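Local coordinates for two-domain protein containing predicted PHP-like metal-dependent phosphoesterase (PDB 3E38) that probably acts as a zinc-dependent phosphoesterase of the PHP type, perhaps a 5'-3' exonuclease on DNA or RNA, at residues H102-L108 with A131-H137; H164-N170 with L187-S193; S68-R72 with D110-E115. All coordinates share one frame; numbering follows the deposited sequence.

Overall arrangement
Contacts 1 and 2 lie in the buried sheet of the PHP-like metal-binding domain, whereas contact 3 ties two loops together nearer the surface. Strands 132-135 and 165-170 are neighbours in that sheet, so contact 1, an antiparallel pair, hands over directly to contact 2, a parallel one. Aromatic packing and a zinc ion mark contact 1; contact 2 brings a glutamate network to the second shell of the metal centre. Contact 3 relies on amide, carboxylate and imidazole hydrogen bonds, with little apolar packing. It meets contact 1 where L114 packs on L108 and A105, and lies about 12 Å from contact 2 between nearest atoms.

Contact 1: H102-L108 with A131-H137; sequences HFNAIFL and AFMFWNH. With ZN (zinc ion), chain H.
The antiparallel strand pair 102-106 and 132-135 belongs to the central sheet of the PHP-like domain and carries at one end a zinc site, where H102 and H137 bind the same metal. H102 ND1 lies 2.3 Å from the zinc and H137 NE2 2.2 Å from it; E93 is a further ligand, while a water modelled unusually close to the metal is doubtful as one. The two rings form an offset edge-to-face pair, planes 68° apart, with the edge of H137 turned to the face of H102.

Backbone bonds pair N104 with F134 and I106 with F132, and N136 N closes the zinc end by donating to H102 O. On the face carrying F103 and W135, the phenyl ring and the five-membered indole ring make an offset stack with planes only 10° apart. W135 CA sits over the phenyl face, 3.9 Å from its centroid. The indole of W135 leaves trans to the main-chain nitrogen, which brings NE1 to a water that also accepts from H102 N and donates to N136 O.

The other face carries N104, I106, F132 and F134. There N104 CB lies over the F134 ring in a CH-pi contact, while I106 CD1 comes to that ring's edge. The N104 amide has its nitrogen engaged by F23 O, and its oxygen faces N136. The N136 amide also donates to zinc ligand E93, a second-shell bond that probably helps to orient the carboxylate. Its plane stands almost upright on that of N104, 86° apart: N136 ND2 approaches N104 OD1 at 2.7 Å, from above the carbonyl plane and away from the lone pairs.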
loop_
_atom_site.group_PDB
_atom_site.type_symbol
_atom_site.label_atom_id
_atom_site.label_comp_id
_atom_site.label_asym_id
_atom_site.label_seq_id
_atom_site.Cartn_x
_atom_site.Cartn_y
_atom_site.Cartn_z
ATOM N N HIS B 102 -27.303 20.538 14.210
ATOM C CA HIS B 102 -27.460 19.070 14.333
ATOM C C HIS B 102 -26.867 18.545 15.609
ATOM O O HIS B 102 -25.728 18.867 15.950
ATOM C CB HIS B 102 -26.715 18.339 13.215
ATOM C CG HIS B 102 -27.137 18.703 11.831
ATOM N ND1 HIS B 102 -26.870 17.898 10.749
ATOM C CD2 HIS B 102 -27.807 19.773 11.347
ATOM C CE1 HIS B 102 -27.350 18.464 9.653
ATOM N NE2 HIS B 102 -27.937 19.592 9.990
ATOM N N PHE B 103 -27.641 17.725 16.308
ATOM C CA PHE B 103 -27.208 17.018 17.531
ATOM C C PHE B 103 -27.492 15.527 17.429
ATOM O O PHE B 103 -28.450 15.117 16.842
ATOM C CB PHE B 103 -27.960 17.468 18.770
ATOM C CG PHE B 103 -27.557 18.842 19.320
ATOM C CD1 PHE B 103 -27.666 19.975 18.558
ATOM C CD2 PHE B 103 -27.108 18.965 20.638
ATOM C CE1 PHE B 103 -27.286 21.210 19.063
ATOM C CE2 PHE B 103 -26.716 20.177 21.144
ATOM C CZ PHE B 103 -26.809 21.310 20.355
ATOM N N ASN B 104 -26.653 14.743 18.082
ATOM C CA ASN B 104 -26.901 13.320 18.267
ATOM C C ASN B 104 -27.350 13.039 19.680
ATOM O O ASN B 104 -26.836 13.586 20.635
ATOM C CB ASN B 104 -25.705 12.465 17.934
ATOM C CG ASN B 104 -25.622 12.139 16.470
ATOM O OD1 ASN B 104 -26.253 12.781 15.642
ATOM N ND2 ASN B 104 -24.853 11.112 16.143
ATOM N N ALA B 105 -28.382 12.210 19.746
ATOM C CA ALA B 105 -28.973 11.682 20.967
ATOM C C ALA B 105 -28.613 10.209 20.962
ATOM O O ALA B 105 -29.045 9.476 20.080
ATOM C CB ALA B 105 -30.487 11.880 20.976
ATOM N N ILE B 106 -27.755 9.799 21.892
ATOM C CA ILE B 106 -27.397 8.386 21.997
ATOM C C ILE B 106 -27.829 7.845 23.364
ATOM O O ILE B 106 -28.198 8.568 24.312
ATOM C CB ILE B 106 -25.899 8.089 21.634
ATOM C CG1 ILE B 106 -24.937 8.660 22.676
ATOM C CG2 ILE B 106 -25.575 8.657 20.205
ATOM C CD1 ILE B 106 -23.508 8.267 22.478
ATOM N N PHE B 107 -27.864 6.528 23.394
ATOM C CA PHE B 107 -28.369 5.780 24.553
ATOM C C PHE B 107 -29.883 5.944 24.638
ATOM O O PHE B 107 -30.500 5.934 25.678
ATOM C CB PHE B 107 -27.628 6.121 25.852
ATOM C CG PHE B 107 -26.246 5.511 25.906
ATOM C CD1 PHE B 107 -26.102 4.163 26.134
ATOM C CD2 PHE B 107 -25.119 6.250 25.616
ATOM C CE1 PHE B 107 -24.880 3.596 26.149
ATOM C CE2 PHE B 107 -23.862 5.688 25.647
ATOM C CZ PHE B 107 -23.742 4.356 25.904
ATOM N N LEU B 108 -30.466 6.108 23.482
ATOM C CA LEU B 108 -31.924 6.117 23.373
ATOM C C LEU B 108 -32.485 4.746 23.596
ATOM O O LEU B 108 -31.795 3.726 23.411
ATOM C CB LEU B 108 -32.379 6.565 21.958
ATOM C CG LEU B 108 -32.052 8.035 21.651
ATOM C CD1 LEU B 108 -32.467 8.431 20.246
ATOM C CD2 LEU B 108 -32.652 8.998 22.698
ATOM N N ALA B 131 -31.131 10.317 27.362
ATOM C CA ALA B 131 -30.089 10.215 26.313
ATOM C C ALA B 131 -28.831 11.026 26.592
ATOM O O ALA B 131 -28.897 12.108 27.190
ATOM C CB ALA B 131 -30.651 10.692 24.968
ATOM N N PHE B 132 -27.701 10.509 26.102
ATOM C CA PHE B 132 -26.442 11.277 26.126
ATOM C C PHE B 132 -26.450 12.061 24.813
ATOM O O PHE B 132 -26.607 11.509 23.722
ATOM C CB PHE B 132 -25.211 10.412 26.291
ATOM C CG PHE B 132 -23.918 11.193 26.305
ATOM C CD1 PHE B 132 -23.250 11.484 25.095
ATOM C CD2 PHE B 132 -23.343 11.614 27.517
ATOM C CE1 PHE B 132 -22.047 12.199 25.088
ATOM C CE2 PHE B 132 -22.129 12.330 27.527
ATOM C CZ PHE B 132 -21.474 12.615 26.294
HETATM N N MSE B 133 -26.383 13.376 24.960
HETATM C CA MSE B 133 -26.545 14.292 23.821
HETATM C C MSE B 133 -25.349 15.137 23.511
HETATM O O MSE B 133 -24.784 15.787 24.387
HETATM C CB MSE B 133 -27.745 15.222 24.087
HETATM C CG MSE B 133 -29.098 14.479 23.895
HETATM SE SE MSE B 133 -30.606 15.364 24.699
HETATM C CE MSE B 133 -30.288 14.933 26.569
ATOM N N PHE B 134 -24.988 15.163 22.235
ATOM C CA PHE B 134 -23.893 16.031 21.832
ATOM C C PHE B 134 -24.113 16.802 20.536
ATOM O O PHE B 134 -24.806 16.381 19.646
ATOM C CB PHE B 134 -22.565 15.269 21.821
ATOM C CG PHE B 134 -22.527 14.086 20.883
ATOM C CD1 PHE B 134 -22.128 14.243 19.561
ATOM C CD2 PHE B 134 -22.855 12.814 21.339
ATOM C CE1 PHE B 134 -22.054 13.132 18.697
ATOM C CE2 PHE B 134 -22.779 11.700 20.494
ATOM C CZ PHE B 134 -22.381 11.866 19.162
ATOM N N TRP B 135 -23.550 18.001 20.513
ATOM C CA TRP B 135 -23.570 18.861 19.332
ATOM C C TRP B 135 -22.628 18.317 18.227
ATOM O O TRP B 135 -21.420 18.098 18.435
ATOM C CB TRP B 135 -23.225 20.285 19.759
ATOM C CG TRP B 135 -23.292 21.302 18.707
ATOM C CD1 TRP B 135 -23.918 21.209 17.502
ATOM C CD2 TRP B 135 -22.815 22.650 18.812
ATOM N NE1 TRP B 135 -23.814 22.398 16.819
ATOM C CE2 TRP B 135 -23.145 23.303 17.608
ATOM C CE3 TRP B 135 -22.134 23.355 19.800
ATOM C CZ2 TRP B 135 -22.798 24.632 17.359
ATOM C CZ3 TRP B 135 -21.815 24.674 19.574
ATOM C CH2 TRP B 135 -22.138 25.300 18.351
ATOM N N ASN B 136 -23.220 18.085 17.053
ATOM C CA ASN B 136 -22.476 17.625 15.880
ATOM C C ASN B 136 -21.894 18.754 15.019
ATOM O O ASN B 136 -22.511 19.780 14.792
ATOM C CB ASN B 136 -23.337 16.738 14.960
ATOM C CG ASN B 136 -23.945 15.564 15.665
ATOM O OD1 ASN B 136 -23.413 15.066 16.651
ATOM N ND2 ASN B 136 -25.085 15.118 15.167
ATOM N N HIS B 137 -20.690 18.492 14.513
ATOM C CA HIS B 137 -20.001 19.383 13.590
ATOM C C HIS B 137 -20.374 20.847 13.754
ATOM O O HIS B 137 -20.947 21.442 12.872
ATOM C CB HIS B 137 -20.232 18.939 12.131
ATOM C CG HIS B 137 -21.640 18.539 11.803
ATOM N ND1 HIS B 137 -22.668 19.446 11.666
ATOM C CD2 HIS B 137 -22.168 17.323 11.510
ATOM C CE1 HIS B 137 -23.772 18.803 11.341
ATOM N NE2 HIS B 137 -23.500 17.515 11.261
HETATM ZN ZN ZN H . -25.245 16.284 10.705
HETATM O O HOH W 1 -24.465 21.464 14.240
HETATM O O HOH W 2 -24.200 14.822 10.927
#

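Contact 2: H164-N170 with L187-S193; sequences HGIEVAN and LTMIGTS
E167 and T192 cross at about a right angle on one face of two parallel strands, and the hydroxyl T192 OG1 donates to E167 OE2 at 2.6 Å from above the carboxylate plane. T192 OG1 stands between its backbone N and carbonyl carbon (chi1 71°), turned toward the glutamate. The other oxygen is met on its syn side, though tilted from the carboxylate plane: N170 ND2, which also bonds to zinc ligand D194, donates to E167 OE1 at 2.7 Å, nearly straight at 171° and in the N170 amide plane. H24, a zinc ligand, also donates to E167 OE2, and H137 N to E167 OE1. The carboxylate is thus held at both oxygens and probably positions H24 in turn.

On the same face E167 CG touches I190 CG2 as the two side chains pass at a slant. I166, on the reverse face, meets L187 through CD1 to CD1 (3.8 Å); at the corner of the chain V168 CG1 touches M189 CB. Between E167 and A169 a beta bulge shifts the register by one: V168 N reaches I190 O, and T192 N bonds to A169 O. At G165 a side chain would run into T188 O, only 3.1 Å from G165 CA.

Helix 176-185 connects the two strands in a beta-alpha-beta crossover and packs on I166, V168 and M189, while strand 132-135 flanks 165-170 on its other edge.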
loop_
_atom_site.group_PDB
_atom_site.type_symbol
_atom_site.label_atom_id
_atom_site.label_comp_id
_atom_site.label_asym_id
_atom_site.label_seq_id
_atom_site.Cartn_x
_atom_site.Cartn_y
_atom_site.Cartn_z
ATOM N N HIS B 164 -24.244 17.305 26.415
ATOM C CA HIS B 164 -23.270 16.662 27.306
ATOM C C HIS B 164 -21.857 16.622 26.696
ATOM O O HIS B 164 -20.838 16.403 27.381
ATOM C CB HIS B 164 -23.763 15.272 27.672
ATOM C CG HIS B 164 -25.164 15.269 28.192
ATOM N ND1 HIS B 164 -26.221 14.728 27.493
ATOM C CD2 HIS B 164 -25.686 15.783 29.334
ATOM C CE1 HIS B 164 -27.331 14.902 28.186
ATOM N NE2 HIS B 164 -27.035 15.541 29.307
ATOM N N GLY B 165 -21.835 16.856 25.393
ATOM C CA GLY B 165 -20.601 16.876 24.636
ATOM C C GLY B 165 -20.738 17.620 23.353
ATOM O O GLY B 165 -21.817 18.122 23.000
ATOM N N ILE B 166 -19.601 17.735 22.697
ATOM C CA ILE B 166 -19.504 18.369 21.383
ATOM C C ILE B 166 -18.487 17.627 20.590
ATOM O O ILE B 166 -17.488 17.194 21.140
ATOM C CB ILE B 166 -19.003 19.804 21.461
ATOM C CG1 ILE B 166 -19.769 20.569 22.514
ATOM C CG2 ILE B 166 -19.105 20.521 20.097
ATOM C CD1 ILE B 166 -19.281 22.017 22.635
ATOM N N GLU B 167 -18.788 17.433 19.313
ATOM C CA GLU B 167 -17.833 16.858 18.378
ATOM C C GLU B 167 -16.728 17.871 18.143
ATOM O O GLU B 167 -16.982 19.040 17.770
ATOM C CB GLU B 167 -18.491 16.497 17.060
ATOM C CG GLU B 167 -19.331 15.251 17.147
ATOM C CD GLU B 167 -19.889 14.817 15.778
ATOM O OE1 GLU B 167 -19.971 15.698 14.882
ATOM O OE2 GLU B 167 -20.282 13.625 15.625
ATOM N N VAL B 168 -15.508 17.446 18.455
ATOM C CA VAL B 168 -14.287 18.296 18.280
ATOM C C VAL B 168 -13.625 17.913 16.966
ATOM O O VAL B 168 -12.729 18.592 16.437
ATOM C CB VAL B 168 -13.266 18.207 19.451
ATOM C CG1 VAL B 168 -13.830 18.948 20.704
ATOM C CG2 VAL B 168 -12.813 16.727 19.723
ATOM N N ALA B 169 -14.132 16.813 16.444
ATOM C CA ALA B 169 -13.659 16.266 15.189
ATOM C C ALA B 169 -14.690 15.332 14.561
ATOM O O ALA B 169 -15.174 14.426 15.194
ATOM C CB ALA B 169 -12.326 15.582 15.396
ATOM N N ASN B 170 -15.018 15.627 13.303
ATOM C CA ASN B 170 -16.001 14.888 12.474
ATOM C C ASN B 170 -15.423 14.553 11.104
ATOM O O ASN B 170 -15.161 15.420 10.279
ATOM C CB ASN B 170 -17.291 15.719 12.321
ATOM C CG ASN B 170 -18.440 14.956 11.667
ATOM O OD1 ASN B 170 -18.311 14.518 10.546
ATOM N ND2 ASN B 170 -19.596 14.855 12.355
ATOM N N LEU B 187 -17.572 19.791 29.152
ATOM C CA LEU B 187 -18.246 18.804 28.338
ATOM C C LEU B 187 -17.291 17.742 27.844
ATOM O O LEU B 187 -16.059 17.879 27.880
ATOM C CB LEU B 187 -18.926 19.468 27.137
ATOM C CG LEU B 187 -19.893 20.613 27.459
ATOM C CD1 LEU B 187 -20.084 21.549 26.307
ATOM C CD2 LEU B 187 -21.232 20.061 27.888
ATOM N N THR B 188 -17.915 16.690 27.349
ATOM C CA THR B 188 -17.205 15.523 26.790
ATOM C C THR B 188 -16.794 15.777 25.357
ATOM O O THR B 188 -17.637 16.079 24.542
ATOM C CB THR B 188 -18.071 14.293 26.881
ATOM O OG1 THR B 188 -18.371 14.099 28.267
ATOM C CG2 THR B 188 -17.375 13.041 26.300
HETATM N N MSE B 189 -15.483 15.697 25.085
HETATM C CA MSE B 189 -14.957 15.864 23.718
HETATM C C MSE B 189 -15.162 14.566 22.980
HETATM O O MSE B 189 -14.790 13.503 23.462
HETATM C CB MSE B 189 -13.481 16.231 23.712
HETATM C CG MSE B 189 -13.193 17.510 24.473
HETATM SE SE MSE B 189 -11.361 17.934 24.289
HETATM C CE MSE B 189 -11.246 19.194 25.846
ATOM N N ILE B 190 -15.809 14.709 21.835
ATOM C CA ILE B 190 -16.199 13.607 20.965
ATOM C C ILE B 190 -15.565 13.632 19.585
ATOM O O ILE B 190 -15.364 14.663 18.981
ATOM C CB ILE B 190 -17.736 13.565 20.739
ATOM C CG1 ILE B 190 -18.498 13.326 22.028
ATOM C CG2 ILE B 190 -18.110 12.388 19.772
ATOM C CD1 ILE B 190 -18.343 11.918 22.590
ATOM N N GLY B 191 -15.319 12.448 19.060
ATOM C CA GLY B 191 -14.831 12.358 17.700
ATOM C C GLY B 191 -15.462 11.203 16.954
ATOM O O GLY B 191 -15.445 10.061 17.413
ATOM N N THR B 192 -16.003 11.521 15.789
ATOM C CA THR B 192 -16.744 10.528 15.007
ATOM C C THR B 192 -16.471 10.599 13.522
ATOM O O THR B 192 -15.839 11.516 13.038
ATOM C CB THR B 192 -18.240 10.688 15.221
ATOM O OG1 THR B 192 -18.657 11.877 14.568
ATOM C CG2 THR B 192 -18.575 10.814 16.709
ATOM N N SER B 193 -16.964 9.583 12.824
ATOM C CA SER B 193 -16.765 9.474 11.396
ATOM C C SER B 193 -17.858 10.227 10.662
ATOM O O SER B 193 -17.594 10.956 9.740
ATOM C CB SER B 193 -16.752 8.015 10.918
ATOM O OG SER B 193 -18.017 7.397 10.980
#

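Contact 3: S68-R72 with D110-E115; sequences SDHNR and DSNPLE
D110 OD1 is gripped by two donors that come from opposite faces of its carboxylate: N71 ND2 at 2.8 Å and N112 N at 3.1 Å, the latter closing an Asx turn. The N71 amide faces the other loop with both its atoms, since N71 OD1 takes S111 N at 2.7 Å, in the carbonyl plane and on a lone pair. K90 donates to that same oxygen. A leucine in place of N71 would probably leave S111 N and K90 without their shared acceptor and strip D110 OD1 of the donor on one of its faces.

N112 answers with its own amide: its OD1 accepts from H70 N at 3.0 Å, while N112 ND2 makes a weak bond to D69 OD2. With CG anti to its carbonyl carbon (chi1 -59°), H70 donates from NE2 to E115 OE1 (2.5 Å), which lies in the ring plane; the ring comes from above the carboxylate, planes 85° apart. A water joins H70 O to S111 OG, itself bonded to S92.

D69 OD1 accepts from N71 N, a capping bond at the turn leading into helix 72-83. The arrangement is a loop-to-loop junction of a capped helix entrance with an Asx turn opening a short 3-10 segment.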
loop_
_atom_site.group_PDB
_atom_site.type_symbol
_atom_site.label_atom_id
_atom_site.label_comp_id
_atom_site.label_asym_id
_atom_site.label_seq_id
_atom_site.Cartn_x
_atom_site.Cartn_y
_atom_site.Cartn_z
ATOM N N SER B 68 -39.572 2.212 6.570
ATOM C CA SER B 68 -39.451 1.827 7.971
ATOM C C SER B 68 -39.609 2.993 8.906
ATOM O O SER B 68 -39.753 4.169 8.512
ATOM C CB SER B 68 -38.071 1.261 8.252
ATOM O OG SER B 68 -37.135 2.322 8.477
ATOM N N ASP B 69 -39.563 2.659 10.174
ATOM C CA ASP B 69 -39.562 3.701 11.187
ATOM C C ASP B 69 -38.120 3.993 11.595
ATOM O O ASP B 69 -37.129 3.565 10.949
ATOM C CB ASP B 69 -40.466 3.395 12.397
ATOM C CG ASP B 69 -39.996 2.189 13.220
ATOM O OD1 ASP B 69 -38.821 1.782 13.103
ATOM O OD2 ASP B 69 -40.808 1.672 14.023
ATOM N N HIS B 70 -38.010 4.736 12.681
ATOM C CA HIS B 70 -36.711 5.237 13.092
ATOM C C HIS B 70 -35.875 4.281 13.909
ATOM O O HIS B 70 -34.713 4.558 14.200
ATOM C CB HIS B 70 -36.882 6.534 13.869
ATOM C CG HIS B 70 -37.570 7.605 13.090
ATOM N ND1 HIS B 70 -36.932 8.366 12.134
ATOM C CD2 HIS B 70 -38.846 8.049 13.136
ATOM C CE1 HIS B 70 -37.787 9.228 11.625
ATOM N NE2 HIS B 70 -38.958 9.058 12.219
ATOM N N ASN B 71 -36.436 3.141 14.254
ATOM C CA ASN B 71 -35.698 2.186 15.085
ATOM C C ASN B 71 -35.153 1.059 14.222
ATOM O O ASN B 71 -34.345 0.255 14.639
ATOM C CB ASN B 71 -36.611 1.626 16.172
ATOM C CG ASN B 71 -37.097 2.674 17.125
ATOM O OD1 ASN B 71 -36.297 3.421 17.688
ATOM N ND2 ASN B 71 -38.410 2.703 17.377
ATOM N N ARG B 72 -35.597 1.031 12.980
ATOM C CA ARG B 72 -35.288 -0.125 12.112
ATOM C C ARG B 72 -33.768 -0.413 11.793
ATOM O O ARG B 72 -33.357 -1.576 11.746
ATOM C CB ARG B 72 -36.111 -0.006 10.828
ATOM C CG ARG B 72 -35.999 -1.170 9.864
ATOM C CD ARG B 72 -36.475 -2.442 10.432
ATOM N NE ARG B 72 -36.447 -3.475 9.384
ATOM C CZ ARG B 72 -36.485 -4.779 9.600
ATOM N NH1 ARG B 72 -36.533 -5.240 10.838
ATOM N NH2 ARG B 72 -36.433 -5.620 8.568
ATOM N N ASP B 110 -35.863 4.510 22.360
ATOM C CA ASP B 110 -36.776 4.567 21.214
ATOM C C ASP B 110 -36.549 5.849 20.399
ATOM O O ASP B 110 -36.624 6.987 20.920
ATOM C CB ASP B 110 -38.232 4.429 21.765
ATOM C CG ASP B 110 -39.281 4.371 20.683
ATOM O OD1 ASP B 110 -38.954 4.452 19.476
ATOM O OD2 ASP B 110 -40.456 4.261 21.033
ATOM N N SER B 111 -36.248 5.656 19.123
ATOM C CA SER B 111 -35.915 6.763 18.204
ATOM C C SER B 111 -37.118 7.560 17.720
ATOM O O SER B 111 -37.075 8.794 17.576
ATOM C CB SER B 111 -35.100 6.256 17.004
ATOM O OG SER B 111 -33.773 5.858 17.418
ATOM N N ASN B 112 -38.211 6.833 17.583
ATOM C CA ASN B 112 -39.463 7.370 17.018
ATOM C C ASN B 112 -39.984 8.664 17.633
ATOM O O ASN B 112 -40.430 9.561 16.922
ATOM C CB ASN B 112 -40.549 6.319 17.092
ATOM C CG ASN B 112 -40.397 5.286 16.021
ATOM O OD1 ASN B 112 -39.833 5.577 14.971
ATOM N ND2 ASN B 112 -40.913 4.089 16.260
ATOM N N PRO B 113 -39.967 8.745 18.954
ATOM C CA PRO B 113 -40.499 9.939 19.584
ATOM C C PRO B 113 -39.711 11.197 19.275
ATOM O O PRO B 113 -40.189 12.294 19.566
ATOM C CB PRO B 113 -40.390 9.614 21.094
ATOM C CG PRO B 113 -40.420 8.165 21.167
ATOM C CD PRO B 113 -39.824 7.634 19.909
ATOM N N LEU B 114 -38.507 11.032 18.714
ATOM C CA LEU B 114 -37.655 12.213 18.394
ATOM C C LEU B 114 -38.180 12.998 17.159
ATOM O O LEU B 114 -37.805 14.139 16.882
ATOM C CB LEU B 114 -36.172 11.856 18.238
ATOM C CG LEU B 114 -35.411 11.669 19.545
ATOM C CD1 LEU B 114 -36.117 10.650 20.483
ATOM C CD2 LEU B 114 -33.936 11.282 19.236
ATOM N N GLU B 115 -39.108 12.382 16.460
ATOM C CA GLU B 115 -39.724 13.032 15.311
ATOM C C GLU B 115 -40.812 13.950 15.838
ATOM O O GLU B 115 -41.870 13.496 16.228
ATOM C CB GLU B 115 -40.287 12.004 14.351
ATOM C CG GLU B 115 -40.795 12.605 13.088
ATOM C CD GLU B 115 -41.294 11.562 12.094
ATOM O OE1 GLU B 115 -41.115 10.345 12.312
ATOM O OE2 GLU B 115 -41.854 11.976 11.070
HETATM O O HOH W 3 -32.588 3.509 16.256
#